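Probable hydrolase (Pseudomonas aeruginosa, PDB 3OM8) is a probable alpha/beta-fold hydrolase, tentatively assigned a 3-oxoadipate enol-lactonase activity that opens a lactone ring. Local coordinates at residues Gly155-Gly158 / Asn159-Pro163; Leu47-Leu50 / Thr51-Phe54. One frame throughout, in Å; residues are numbered along the deposited sequence.

Interaction 1 (Gly155-Gly158 / Asn159-Pro163)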
# COMPACT_ATOMS: atom_id res chain seq x y z
N GLY B 155 -22.74 -1.54 -17.44
CA GLY B 155 -21.53 -2.33 -17.27
C GLY B 155 -20.47 -1.52 -16.55
O GLY B 155 -20.01 -1.91 -15.48
N PHE B 156 -20.09 -0.39 -17.12
CA PHE B 156 -19.07 0.44 -16.52
C PHE B 156 -19.42 0.92 -15.12
O PHE B 156 -18.63 0.76 -14.19
CB PHE B 156 -18.77 1.66 -17.38
CG PHE B 156 -17.92 1.37 -18.57
CD1 PHE B 156 -16.54 1.27 -18.44
CD2 PHE B 156 -18.49 1.24 -19.83
CE1 PHE B 156 -15.74 1.03 -19.55
CE2 PHE B 156 -17.70 0.99 -20.94
CZ PHE B 156 -16.32 0.89 -20.80
N LEU B 157 -20.59 1.54 -14.97
CA LEU B 157 -20.99 2.07 -13.67
C LEU B 157 -20.97 0.98 -12.61
O LEU B 157 -20.60 1.22 -11.47
CB LEU B 157 -22.37 2.73 -13.74
CG LEU B 157 -22.47 3.98 -14.61
CD1 LEU B 157 -23.91 4.45 -14.70
CD2 LEU B 157 -21.57 5.09 -14.09
N GLY B 158 -21.35 -0.22 -13.00
CA GLY B 158 -21.39 -1.34 -12.08
C GLY B 158 -20.02 -1.77 -11.60
O GLY B 158 -19.88 -2.23 -10.47
N ASN B 159 -19.00 -1.61 -12.46
CA ASN B 159 -17.63 -1.93 -12.08
C ASN B 159 -16.90 -0.77 -11.41
O ASN B 159 -15.94 -0.98 -10.68
CB ASN B 159 -16.80 -2.37 -13.29
CG ASN B 159 -17.22 -3.73 -13.81
OD1 ASN B 159 -16.76 -4.77 -13.34
ND2 ASN B 159 -18.11 -3.72 -14.79
N TRP B 160 -17.36 0.45 -11.69
CA TRP B 160 -16.67 1.66 -11.28
C TRP B 160 -17.01 2.07 -9.85
O TRP B 160 -16.18 2.60 -9.14
CB TRP B 160 -17.05 2.82 -12.18
CG TRP B 160 -16.36 2.88 -13.51
CD1 TRP B 160 -15.38 2.05 -13.97
CD2 TRP B 160 -16.61 3.83 -14.55
NE1 TRP B 160 -15.01 2.43 -15.24
CE2 TRP B 160 -15.74 3.53 -15.61
CE3 TRP B 160 -17.48 4.92 -14.68
CZ2 TRP B 160 -15.71 4.27 -16.78
CZ3 TRP B 160 -17.45 5.66 -15.84
CH2 TRP B 160 -16.58 5.33 -16.88
N PHE B 161 -18.26 1.85 -9.45
CA PHE B 161 -18.70 2.37 -8.18
C PHE B 161 -19.10 1.27 -7.20
O PHE B 161 -19.57 0.19 -7.60
CB PHE B 161 -19.87 3.35 -8.36
CG PHE B 161 -19.50 4.58 -9.12
CD1 PHE B 161 -18.68 5.54 -8.56
CD2 PHE B 161 -19.96 4.77 -10.41
CE1 PHE B 161 -18.33 6.68 -9.27
CE2 PHE B 161 -19.61 5.90 -11.12
CZ PHE B 161 -18.80 6.86 -10.55
N PRO B 162 -18.90 1.55 -5.90
CA PRO B 162 -19.47 0.71 -4.84
C PRO B 162 -20.95 0.55 -5.12
O PRO B 162 -21.63 1.55 -5.33
CB PRO B 162 -19.26 1.56 -3.58
CG PRO B 162 -18.10 2.44 -3.89
CD PRO B 162 -18.18 2.72 -5.36
N PRO B 163 -21.46 -0.69 -5.12
CA PRO B 163 -22.89 -0.91 -5.32
C PRO B 163 -23.69 -0.12 -4.29
O PRO B 163 -24.89 0.10 -4.47
CB PRO B 163 -23.05 -2.41 -5.07
CG PRO B 163 -21.88 -2.76 -4.18
CD PRO B 163 -20.76 -1.93 -4.72
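The last turn of helix 150-160 brings Phe156 against Trp160, four residues on. The Phe156 CB sits over the centre of the indole six-membered ring, 4.0 Å from its centroid and only 11° off the ring normal, a CH-pi contact. Beyond it the phenyl ring turns obliquely, its plane at 54° to the indole, so that CD1 of Phe156 reaches CZ2 of Trp160 at 3.5 Å. The carbonyl O of Phe156 lies over a face of the same indole while accepting the backbone N of Trp160 at 2.8 Å. This helix belongs to the segment inserted after strand 118-124 of the alpha/beta hydrolase fold, the usual place of the cap. From it Trp160 meets the ring of His246, a member of the probable Ser-His-Asp triad, and packs on Phe176 and Leu180 of helix 171-181.

Leu157 and Phe161 run side by side, CD2 of the leucine meeting the edge of the phenyl ring at CE2, 3.6 Å away. Phe161 is the first residue to leave helical geometry, and its N gives the bond to Leu157 O, 3.2 Å long. On another side of the turn, Asn159 has CG beside its own backbone N (chi1 -70°), which folds the amide back to Gly155: ND2 reaches Gly155 O at 2.7 Å from above the carbonyl plane, and the backbone N of Asn159 bonds to this oxygen too. Gly158 O is hydrogen-bonded by Arg201 of the second subunit.

Interaction 2 (Leu47-Leu50 / Thr51-Phe54)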
# COMPACT_ATOMS: atom_id res chain seq x y z
N LEU B 47 -9.45 20.35 -9.76
CA LEU B 47 -8.90 21.58 -10.32
C LEU B 47 -8.43 22.60 -9.27
O LEU B 47 -7.29 23.08 -9.34
CB LEU B 47 -9.91 22.25 -11.27
CG LEU B 47 -9.79 22.07 -12.78
CD1 LEU B 47 -10.42 23.28 -13.48
CD2 LEU B 47 -8.35 21.90 -13.24
N PRO B 48 -9.30 22.96 -8.32
CA PRO B 48 -8.87 23.99 -7.37
C PRO B 48 -7.55 23.66 -6.67
O PRO B 48 -6.64 24.49 -6.67
CB PRO B 48 -10.03 24.05 -6.37
CG PRO B 48 -11.24 23.64 -7.22
CD PRO B 48 -10.71 22.56 -8.13
N ALA B 49 -7.43 22.46 -6.12
CA ALA B 49 -6.19 22.07 -5.45
C ALA B 49 -5.02 21.92 -6.44
O ALA B 49 -3.89 22.32 -6.15
CB ALA B 49 -6.37 20.78 -4.65
N LEU B 50 -5.29 21.36 -7.61
CA LEU B 50 -4.22 21.15 -8.58
C LEU B 50 -3.67 22.46 -9.13
O LEU B 50 -2.46 22.62 -9.29
CB LEU B 50 -4.68 20.24 -9.72
CG LEU B 50 -4.87 18.77 -9.36
CD1 LEU B 50 -5.27 17.98 -10.58
CD2 LEU B 50 -3.58 18.21 -8.78
N THR B 51 -4.56 23.41 -9.42
CA THR B 51 -4.16 24.65 -10.09
C THR B 51 -3.52 25.64 -9.15
O THR B 51 -3.05 26.69 -9.59
CB THR B 51 -5.35 25.36 -10.80
OG1 THR B 51 -6.36 25.71 -9.85
CG2 THR B 51 -5.94 24.46 -11.91
N ARG B 52 -3.52 25.32 -7.86
CA ARG B 52 -2.80 26.14 -6.88
C ARG B 52 -1.31 26.09 -7.16
O ARG B 52 -0.61 27.06 -6.92
CB ARG B 52 -3.06 25.65 -5.45
CG ARG B 52 -4.27 26.29 -4.78
CD ARG B 52 -4.23 26.09 -3.25
NE ARG B 52 -5.44 25.44 -2.76
CZ ARG B 52 -5.54 24.15 -2.45
NH1 ARG B 52 -6.70 23.66 -2.03
NH2 ARG B 52 -4.48 23.34 -2.57
N HIS B 53 -0.85 24.97 -7.70
CA HIS B 53 0.58 24.73 -7.91
C HIS B 53 0.98 24.50 -9.38
O HIS B 53 2.12 24.74 -9.77
CB HIS B 53 1.00 23.54 -7.06
CG HIS B 53 0.56 23.64 -5.63
ND1 HIS B 53 1.36 24.20 -4.65
CD2 HIS B 53 -0.59 23.27 -5.02
CE1 HIS B 53 0.72 24.15 -3.50
NE2 HIS B 53 -0.47 23.60 -3.69
N PHE B 54 0.05 24.03 -10.20
CA PHE B 54 0.40 23.67 -11.57
C PHE B 54 -0.54 24.25 -12.61
O PHE B 54 -1.69 24.56 -12.30
CB PHE B 54 0.43 22.14 -11.73
CG PHE B 54 1.30 21.44 -10.73
CD1 PHE B 54 2.67 21.35 -10.94
CD2 PHE B 54 0.76 20.88 -9.59
CE1 PHE B 54 3.49 20.72 -10.01
CE2 PHE B 54 1.56 20.24 -8.66
CZ PHE B 54 2.93 20.16 -8.87
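Thr51 grips Leu47 O twice where the short helix 47-51 gives way to the loop before strand 55-59. Its backbone N donates to Leu47 O at 2.8 Å with a fairly straight N-H...O angle of 160°. The hydroxyl OG1 donates to the same Leu47 O, also at 2.8 Å, but from above the carbonyl plane. Chi1 of 61° places OG1 between the backbone N and the carbonyl carbon and turns it back along the helix, while CG2 is left to pack against Leu47 CD2 at 3.8 Å.

Leu50 O is likewise shared. Phe54 N approaches it in the carbonyl plane at 3.0 Å, and His53 N comes from well above that plane at 3.3 Å, so a single oxygen takes up two amides of the loop. The remaining amide of the turn is less firmly held: Arg52 N makes weak bonds to both Pro48 O and Ala49 O. The Arg52 chain bends at chi3 (-124°) and lays one face of its guanidinium over the backbone of Ala49, NH2 lying 3.6 Å from Ala49 CA, a van der Waals contact over the face of the group. Ala49 O also meets the edge of the His53 imidazole, 3.6 Å from CD2.

Arg52 O takes a hydrogen bond from NZ of Lys27. On the sheet side, Leu50 packs on Leu30 and Leu32 of strand 29-33 and on Val56 of strand 55-59, while Ala49 and Phe54 both touch Leu261 of helix 253-264.

Overall arrangement
Interactions 1 and 2 are separate local turns in one alpha/beta hydrolase chain: their centres lie 28 Å apart and their nearest atoms about 16 Å, without touching. Both release the chain from a helix, and in each a carbonyl one turn back accepts a backbone N and a side-chain donor of the same residue. Their surroundings differ. Residues 47-54 lead into strand 55-59 and pack against both the central sheet and helix 253-264. Residues 155-163 lie by the probable catalytic site, where Trp160 meets His246; a bound 1,2-ethanediol, probably from crystallisation, lies about 6 Å from the Phe156 side chain. Of the two, interaction 1 alone is touched by another subunit.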